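Local structure of LPXTG cell wall surface protein (Streptococcus gordonii, 4IGB) at residues 51-56 and 158-163; 334-339 and 390-395. The protein is a peptidoglycan-anchored surface protein of a streptococcus, whose N-terminal region, comprising the N1 and N2 domains, probably serves in adhesion. All coordinates share one frame; numbering follows the deposited sequence.

Contact 1: residues 51-56 and 158-163; sequences FHLSNP and YVDANH
Phe51 and His163 face each other across two backbones that share no hydrogen bond, their CA atoms 8.6 Å apart, while at the other end Pro56 and Val159 close to 5.6 Å between CA atoms. The two rings form an offset stack, planes only 5° from parallel and centroids of Phe51 and His163 4.0 Å apart. The two side chains run antiparallel, so that His163 CE1 comes to 3.5 Å from Phe51 CB while His163 CB hangs off-centre over the Phe51 ring. Phe51 chi1 of 57° lays its ring flat against the imidazole, whose ND1 is hydrogen-bonded to the Tyr165 hydroxyl, a second grip on that ring. Leu53 fills the middle: CD1 rests 3.5 Å from Tyr158 O, and CD2 sits against the Asp160 carboxylate, 3.1 Å from OD2. That same OD2 accepts a hydrogen bond from a water at 2.8 Å, and the water in turn accepts from Ser54 N. Farther along, Pro56 CG touches Tyr158 CD2, and the Tyr158 hydroxyl is tied to Trp146 and Glu152. Asp160 to His163 is a type I beta turn, closed by His163 N to Asp160 O. Strand 158-159 pairs with strand 57-58 through Val159 and His57, and together with the beta turn that follows it packs against edge strand 48-54 of the six-stranded antiparallel sheet in the N-terminal domain.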
ATOM      1  N   PHE C  51     -16.884 -17.929 -11.519  1.00 30.62           N
ATOM      2  CA  PHE C  51     -17.010 -19.316 -11.081  1.00 29.13           C
ATOM      3  C   PHE C  51     -15.829 -19.783 -10.235  1.00 35.54           C
ATOM      4  O   PHE C  51     -14.725 -19.251 -10.339  1.00 33.67           O
ATOM      5  CB  PHE C  51     -17.211 -20.251 -12.278  1.00 26.04           C
ATOM      6  CG  PHE C  51     -16.121 -20.166 -13.306  1.00 32.85           C
ATOM      7  CD1 PHE C  51     -15.012 -20.989 -13.228  1.00 25.78           C
ATOM      8  CD2 PHE C  51     -16.209 -19.267 -14.355  1.00 28.88           C
ATOM      9  CE1 PHE C  51     -14.009 -20.914 -14.174  1.00 32.13           C
ATOM     10  CE2 PHE C  51     -15.210 -19.188 -15.304  1.00 21.98           C
ATOM     11  CZ  PHE C  51     -14.108 -20.012 -15.213  1.00 22.79           C
ATOM     12  N   HIS C  52     -16.080 -20.783  -9.397  1.00 29.87           N
ATOM     13  CA  HIS C  52     -15.057 -21.341  -8.523  1.00 31.50           C
ATOM     14  C   HIS C  52     -14.322 -22.484  -9.212  1.00 36.33           C
ATOM     15  O   HIS C  52     -14.845 -23.100 -10.138  1.00 37.60           O
ATOM     16  CB  HIS C  52     -15.688 -21.834  -7.218  1.00 32.02           C
ATOM     17  CG  HIS C  52     -14.693 -22.307  -6.205  1.00 33.76           C
ATOM     18  ND1 HIS C  52     -14.227 -21.501  -5.188  1.00 34.40           N
ATOM     19  CD2 HIS C  52     -14.079 -23.503  -6.049  1.00 29.44           C
ATOM     20  CE1 HIS C  52     -13.367 -22.181  -4.451  1.00 30.57           C
ATOM     21  NE2 HIS C  52     -13.260 -23.399  -4.952  1.00 33.51           N
ATOM     22  N   LEU C  53     -13.105 -22.760  -8.756  1.00 29.47           N
ATOM     23  CA  LEU C  53     -12.298 -23.828  -9.332  1.00 37.26           C
ATOM     24  C   LEU C  53     -11.374 -24.440  -8.287  1.00 41.63           C
ATOM     25  O   LEU C  53     -10.863 -23.742  -7.413  1.00 33.28           O
ATOM     26  CB  LEU C  53     -11.469 -23.302 -10.505  1.00 36.82           C
ATOM     27  CG  LEU C  53     -12.227 -22.902 -11.772  1.00 42.88           C
ATOM     28  CD1 LEU C  53     -11.379 -21.972 -12.625  1.00 39.37           C
ATOM     29  CD2 LEU C  53     -12.635 -24.133 -12.564  1.00 30.90           C
ATOM     30  N   SER C  54     -11.159 -25.747  -8.386  1.00 24.33           N
ATOM     31  CA  SER C  54     -10.264 -26.435  -7.477  1.00 23.72           C
ATOM     32  C   SER C  54      -9.062 -26.979  -8.240  1.00 33.64           C
ATOM     33  O   SER C  54      -9.223 -27.698  -9.222  1.00 38.94           O
ATOM     34  CB  SER C  54     -10.985 -27.580  -6.762  1.00 32.21           C
ATOM     35  OG  SER C  54     -11.945 -27.078  -5.851  1.00 42.17           O
ATOM     36  N   ASN C  55      -7.864 -26.635  -7.777  1.00 33.02           N
ATOM     37  CA  ASN C  55      -6.637 -27.106  -8.390  1.00 41.71           C
ATOM     38  C   ASN C  55      -6.731 -26.965  -9.893  1.00 42.62           C
ATOM     39  O   ASN C  55      -6.619 -27.951 -10.613  1.00 38.29           O
ATOM     40  CB  ASN C  55      -6.395 -28.570  -8.024  1.00 43.19           C
ATOM     41  CG  ASN C  55      -6.605 -28.839  -6.551  1.00 43.24           C
ATOM     42  OD1 ASN C  55      -6.026 -28.168  -5.690  1.00 35.91           O
ATOM     43  ND2 ASN C  55      -7.456 -29.808  -6.248  1.00 42.76           N
ATOM     44  N   PRO C  56      -6.991 -25.746 -10.352  1.00 42.88           N
ATOM     45  CA  PRO C  56      -7.240 -25.472 -11.771  1.00 30.20           C
ATOM     46  C   PRO C  56      -6.057 -25.748 -12.690  1.00 32.56           C
ATOM     47  O   PRO C  56      -4.913 -25.808 -12.244  1.00 34.61           O
ATOM     48  CB  PRO C  56      -7.568 -23.977 -11.777  1.00 34.11           C
ATOM     49  CG  PRO C  56      -6.810 -23.432 -10.623  1.00 34.48           C
ATOM     50  CD  PRO C  56      -6.810 -24.508  -9.573  1.00 34.38           C
ATOM     51  N   TYR C 158      -7.763 -19.997 -16.458  1.00 25.72           N
ATOM     52  CA  TYR C 158      -7.720 -21.085 -15.500  1.00 30.24           C
ATOM     53  C   TYR C 158      -8.976 -21.913 -15.752  1.00 30.98           C
ATOM     54  O   TYR C 158     -10.080 -21.373 -15.768  1.00 33.26           O
ATOM     55  CB  TYR C 158      -7.665 -20.551 -14.065  1.00 25.62           C
ATOM     56  CG  TYR C 158      -6.316 -19.952 -13.740  1.00 29.86           C
ATOM     57  CD1 TYR C 158      -6.083 -18.591 -13.877  1.00 26.78           C
ATOM     58  CD2 TYR C 158      -5.265 -20.755 -13.339  1.00 27.20           C
ATOM     59  CE1 TYR C 158      -4.841 -18.053 -13.596  1.00 28.58           C
ATOM     60  CE2 TYR C 158      -4.027 -20.227 -13.063  1.00 28.91           C
ATOM     61  CZ  TYR C 158      -3.817 -18.877 -13.192  1.00 30.33           C
ATOM     62  OH  TYR C 158      -2.568 -18.355 -12.901  1.00 29.24           O
ATOM     63  N   VAL C 159      -8.805 -23.213 -15.977  1.00 32.75           N
ATOM     64  CA  VAL C 159      -9.919 -24.029 -16.445  1.00 32.25           C
ATOM     65  C   VAL C 159     -10.037 -25.372 -15.760  1.00 29.11           C
ATOM     66  O   VAL C 159      -9.098 -25.860 -15.131  1.00 33.32           O
ATOM     67  CB  VAL C 159      -9.827 -24.312 -17.959  1.00 39.86           C
ATOM     68  CG1 VAL C 159      -9.767 -23.020 -18.746  1.00 32.56           C
ATOM     69  CG2 VAL C 159      -8.616 -25.165 -18.256  1.00 39.09           C
ATOM     70  N   ASP C 160     -11.231 -25.941 -15.880  1.00 34.22           N
ATOM     71  CA  ASP C 160     -11.453 -27.356 -15.640  1.00 33.49           C
ATOM     72  C   ASP C 160     -12.454 -27.873 -16.679  1.00 45.33           C
ATOM     73  O   ASP C 160     -12.945 -27.103 -17.517  1.00 38.03           O
ATOM     74  CB  ASP C 160     -11.913 -27.631 -14.202  1.00 33.83           C
ATOM     75  CG  ASP C 160     -13.250 -26.977 -13.861  1.00 40.23           C
ATOM     76  OD1 ASP C 160     -13.897 -26.377 -14.747  1.00 43.02           O
ATOM     77  OD2 ASP C 160     -13.659 -27.078 -12.682  1.00 42.44           O
ATOM     78  N   ALA C 161     -12.737 -29.172 -16.637  1.00 39.34           N
ATOM     79  CA  ALA C 161     -13.633 -29.788 -17.611  1.00 40.63           C
ATOM     80  C   ALA C 161     -14.952 -29.023 -17.705  1.00 43.48           C
ATOM     81  O   ALA C 161     -15.454 -28.748 -18.797  1.00 41.87           O
ATOM     82  CB  ALA C 161     -13.877 -31.253 -17.253  1.00 43.62           C
ATOM     83  N   ASN C 162     -15.488 -28.650 -16.549  1.00 40.67           N
ATOM     84  CA  ASN C 162     -16.785 -27.992 -16.484  1.00 38.62           C
ATOM     85  C   ASN C 162     -16.762 -26.518 -16.903  1.00 41.36           C
ATOM     86  O   ASN C 162     -17.808 -25.873 -16.969  1.00 39.60           O
ATOM     87  CB  ASN C 162     -17.374 -28.139 -15.079  1.00 43.03           C
ATOM     88  CG  ASN C 162     -18.884 -28.028 -15.070  1.00 53.30           C
ATOM     89  OD1 ASN C 162     -19.549 -28.398 -16.042  1.00 56.59           O
ATOM     90  ND2 ASN C 162     -19.436 -27.510 -13.975  1.00 53.52           N
ATOM     91  N   HIS C 163     -15.572 -25.992 -17.182  1.00 38.83           N
ATOM     92  CA  HIS C 163     -15.412 -24.608 -17.633  1.00 40.70           C
ATOM     93  C   HIS C 163     -14.255 -24.524 -18.617  1.00 42.92           C
ATOM     94  O   HIS C 163     -13.150 -24.128 -18.243  1.00 45.51           O
ATOM     95  CB  HIS C 163     -15.090 -23.669 -16.459  1.00 39.15           C
ATOM     96  CG  HIS C 163     -16.094 -23.697 -15.350  1.00 37.83           C
ATOM     97  ND1 HIS C 163     -17.174 -22.845 -15.301  1.00 35.52           N
ATOM     98  CD2 HIS C 163     -16.168 -24.462 -14.233  1.00 40.63           C
ATOM     99  CE1 HIS C 163     -17.878 -23.089 -14.210  1.00 40.26           C
ATOM    100  NE2 HIS C 163     -17.288 -24.067 -13.546  1.00 34.32           N
TER
HETATM  101  O   HOH W   1     -12.225 -27.206 -10.322  1.00 39.45           O

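Contact 2: residues 334-339 and 390-395; sequences IEMVQK and IIITYK
Met336 reaches across the core of a beta sandwich, the N2 domain of this adhesin-like region, to Ile390 and Ile392. Strands 334-339 and 390-395 run roughly the same way, at 28°, with axes 10.3 Å apart, too far for backbone bonds, so side chains and one water make the contact. The tight part is apolar. Met336 bends at chi2 (75°), which carries its CE to 3.6 Å from Ile390 CG2, crossing that side chain at about a right angle; lower on the same chain, Met336 CG lies 3.8 Å from Ile392 CD1. Phe318 from strand 311-318 packs on both Met336 and Ile392. Toward Gln338 the packing turns looser and partly polar, with one bridging water. The Gln338 amide is held by Asn412, its plane 74° from that of the Tyr394 ring, and Gln338 CG makes a CH-pi contact 4.0 Å from the centroid of that ring, over its face, while Ile392 CG2 lies against the opposite face near the rim. Outside this layer, Glu335, Val337 and Ile391 point away from the facing strand, and the lysines at the C-terminal end of both segments, Lys339 and Lys395, are exposed. Between the strands the water spans the gap, donating to Met336 O at 2.6 Å and accepting from Tyr394 OH at 2.7 Å.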
ATOM      1  N   ILE C 334      10.547  13.738   9.876  1.00 17.97           N
ATOM      2  CA  ILE C 334      10.115  13.077  11.085  1.00 20.36           C
ATOM      3  C   ILE C 334       9.606  14.140  12.044  1.00 28.33           C
ATOM      4  O   ILE C 334      10.253  15.172  12.252  1.00 26.26           O
ATOM      5  CB  ILE C 334      11.260  12.298  11.743  1.00 22.17           C
ATOM      6  CG1 ILE C 334      11.788  11.217  10.791  1.00 28.77           C
ATOM      7  CG2 ILE C 334      10.786  11.665  13.042  1.00 20.25           C
ATOM      8  CD1 ILE C 334      12.817  10.275  11.417  1.00 25.90           C
ATOM      9  N   GLU C 335       8.434  13.898  12.610  1.00 21.02           N
ATOM     10  CA  GLU C 335       7.855  14.825  13.563  1.00 18.31           C
ATOM     11  C   GLU C 335       7.127  14.004  14.606  1.00 22.60           C
ATOM     12  O   GLU C 335       6.743  12.862  14.348  1.00 20.11           O
ATOM     13  CB  GLU C 335       6.886  15.787  12.863  1.00 16.97           C
ATOM     14  CG  GLU C 335       7.398  16.341  11.535  1.00 26.74           C
ATOM     15  CD  GLU C 335       6.484  17.418  10.949  1.00 48.71           C
ATOM     16  OE1 GLU C 335       5.385  17.666  11.515  1.00 40.00           O
ATOM     17  OE2 GLU C 335       6.871  18.024   9.923  1.00 41.78           O
ATOM     18  N   MET C 336       6.962  14.581  15.785  1.00 14.91           N
ATOM     19  CA  MET C 336       6.283  13.926  16.882  1.00 20.12           C
ATOM     20  C   MET C 336       5.234  14.905  17.373  1.00 23.46           C
ATOM     21  O   MET C 336       5.561  16.029  17.749  1.00 20.59           O
ATOM     22  CB  MET C 336       7.263  13.598  18.017  1.00 17.32           C
ATOM     23  CG  MET C 336       8.408  12.634  17.649  1.00 13.16           C
ATOM     24  SD  MET C 336       9.702  13.404  16.646  1.00 23.57           S
ATOM     25  CE  MET C 336      11.017  12.203  16.855  1.00 22.82           C
ATOM     26  N   VAL C 337       3.975  14.491  17.372  1.00 18.44           N
ATOM     27  CA  VAL C 337       2.901  15.401  17.743  1.00 19.20           C
ATOM     28  C   VAL C 337       2.304  15.018  19.074  1.00 25.42           C
ATOM     29  O   VAL C 337       1.862  13.883  19.284  1.00 20.54           O
ATOM     30  CB  VAL C 337       1.802  15.478  16.658  1.00 25.68           C
ATOM     31  CG1 VAL C 337       0.661  16.436  17.089  1.00 18.91           C
ATOM     32  CG2 VAL C 337       2.410  15.910  15.330  1.00 22.20           C
ATOM     33  N   GLN C 338       2.308  15.986  19.977  1.00 24.37           N
ATOM     34  CA  GLN C 338       1.791  15.821  21.319  1.00 26.27           C
ATOM     35  C   GLN C 338       0.604  16.788  21.437  1.00 29.96           C
ATOM     36  O   GLN C 338       0.613  17.851  20.817  1.00 25.05           O
ATOM     37  CB  GLN C 338       2.935  16.135  22.300  1.00 30.03           C
ATOM     38  CG  GLN C 338       2.653  16.084  23.782  1.00 35.59           C
ATOM     39  CD  GLN C 338       1.965  14.820  24.263  1.00 33.27           C
ATOM     40  OE1 GLN C 338       0.793  14.589  23.969  1.00 28.58           O
ATOM     41  NE2 GLN C 338       2.677  14.019  25.054  1.00 22.77           N
ATOM     42  N   LYS C 339      -0.444  16.395  22.160  1.00 18.11           N
ATOM     43  CA  LYS C 339      -1.519  17.326  22.510  1.00 28.28           C
ATOM     44  C   LYS C 339      -1.850  17.124  23.968  1.00 26.11           C
ATOM     45  O   LYS C 339      -2.071  16.002  24.415  1.00 23.29           O
ATOM     46  CB  LYS C 339      -2.774  17.131  21.651  1.00 32.74           C
ATOM     47  CG  LYS C 339      -2.536  16.344  20.384  1.00 42.69           C
ATOM     48  CD  LYS C 339      -3.629  16.563  19.356  1.00 52.51           C
ATOM     49  CE  LYS C 339      -3.288  15.861  18.048  1.00 56.71           C
ATOM     50  NZ  LYS C 339      -4.259  16.178  16.950  1.00 63.06           N
ATOM     51  N   ILE C 390      14.820   8.279  19.541  1.00 30.80           N
ATOM     52  CA  ILE C 390      14.673   9.668  19.929  1.00 24.93           C
ATOM     53  C   ILE C 390      13.721   9.734  21.120  1.00 33.37           C
ATOM     54  O   ILE C 390      12.590   9.253  21.054  1.00 33.12           O
ATOM     55  CB  ILE C 390      14.130  10.495  18.768  1.00 27.72           C
ATOM     56  CG1 ILE C 390      15.167  10.529  17.639  1.00 32.71           C
ATOM     57  CG2 ILE C 390      13.762  11.893  19.240  1.00 18.44           C
ATOM     58  CD1 ILE C 390      14.651  11.098  16.318  1.00 27.87           C
ATOM     59  N   ILE C 391      14.190  10.305  22.223  1.00 25.20           N
ATOM     60  CA  ILE C 391      13.408  10.314  23.441  1.00 30.55           C
ATOM     61  C   ILE C 391      13.040  11.739  23.810  1.00 28.39           C
ATOM     62  O   ILE C 391      13.908  12.568  24.065  1.00 33.64           O
ATOM     63  CB  ILE C 391      14.170   9.630  24.594  1.00 31.06           C
ATOM     64  CG1 ILE C 391      14.483   8.181  24.210  1.00 33.12           C
ATOM     65  CG2 ILE C 391      13.365   9.709  25.887  1.00 31.13           C
ATOM     66  CD1 ILE C 391      15.367   7.452  25.192  1.00 45.22           C
ATOM     67  N   ILE C 392      11.747  12.027  23.812  1.00 30.82           N
ATOM     68  CA  ILE C 392      11.281  13.370  24.124  1.00 21.44           C
ATOM     69  C   ILE C 392      10.639  13.386  25.490  1.00 26.41           C
ATOM     70  O   ILE C 392       9.757  12.577  25.777  1.00 25.40           O
ATOM     71  CB  ILE C 392      10.263  13.889  23.088  1.00 29.02           C
ATOM     72  CG1 ILE C 392      10.848  13.829  21.678  1.00 22.88           C
ATOM     73  CG2 ILE C 392       9.846  15.327  23.419  1.00 21.66           C
ATOM     74  CD1 ILE C 392       9.912  14.364  20.623  1.00 18.35           C
ATOM     75  N   THR C 393      11.088  14.312  26.331  1.00 26.25           N
ATOM     76  CA  THR C 393      10.557  14.442  27.677  1.00 21.49           C
ATOM     77  C   THR C 393       9.846  15.781  27.825  1.00 24.85           C
ATOM     78  O   THR C 393      10.461  16.832  27.703  1.00 23.61           O
ATOM     79  CB  THR C 393      11.674  14.301  28.716  1.00 28.64           C
ATOM     80  OG1 THR C 393      12.226  12.977  28.630  1.00 31.92           O
ATOM     81  CG2 THR C 393      11.138  14.531  30.119  1.00 26.29           C
ATOM     82  N   TYR C 394       8.539  15.724  28.060  1.00 22.26           N
ATOM     83  CA  TYR C 394       7.706  16.911  28.126  1.00 21.50           C
ATOM     84  C   TYR C 394       7.383  17.266  29.570  1.00 22.61           C
ATOM     85  O   TYR C 394       6.804  16.461  30.295  1.00 25.42           O
ATOM     86  CB  TYR C 394       6.377  16.672  27.405  1.00 18.19           C
ATOM     87  CG  TYR C 394       6.470  16.183  25.973  1.00 27.10           C
ATOM     88  CD1 TYR C 394       6.491  17.083  24.913  1.00 22.67           C
ATOM     89  CD2 TYR C 394       6.484  14.826  25.678  1.00 26.46           C
ATOM     90  CE1 TYR C 394       6.540  16.654  23.612  1.00 16.73           C
ATOM     91  CE2 TYR C 394       6.536  14.377  24.364  1.00 17.93           C
ATOM     92  CZ  TYR C 394       6.572  15.293  23.334  1.00 20.47           C
ATOM     93  OH  TYR C 394       6.628  14.861  22.020  1.00 21.42           O
ATOM     94  N   LYS C 395       7.721  18.477  29.987  1.00 26.62           N
ATOM     95  CA  LYS C 395       7.332  18.930  31.319  1.00 28.76           C
ATOM     96  C   LYS C 395       6.050  19.730  31.248  1.00 26.21           C
ATOM     97  O   LYS C 395       5.924  20.669  30.460  1.00 34.33           O
ATOM     98  CB  LYS C 395       8.438  19.764  31.966  1.00 30.73           C
ATOM     99  CG  LYS C 395       9.675  18.961  32.313  1.00 32.73           C
ATOM    100  CD  LYS C 395      10.824  19.873  32.701  1.00 49.97           C
ATOM    101  CE  LYS C 395      12.047  19.082  33.156  1.00 58.38           C
ATOM    102  NZ  LYS C 395      11.807  18.392  34.455  1.00 60.66           N
TER
HETATM  103  O   HOH W   2       5.862  16.739  20.238  1.00 16.49           O

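From the N terminus, the chain passes through strand 48-54 and, about a hundred residues later, returns at 158-163 to close contact 1; the intervening residues include strands 69-76, 85-101, 104-119 and 136-143. Only after the rest of the N-terminal domain does it enter the N2 domain, where 334-339 and 390-395 close a shorter loop of 50 residues as contact 2. The loops follow in series and neither nest nor cross. Contact 1 ties a short strand and its turn to the edge of the six-stranded sheet, whereas contact 2 joins facing strands of one sandwich. Their centres are 56 Å apart, on opposite sides of the chain's centre, so neither touches the other and each lies within its own domain.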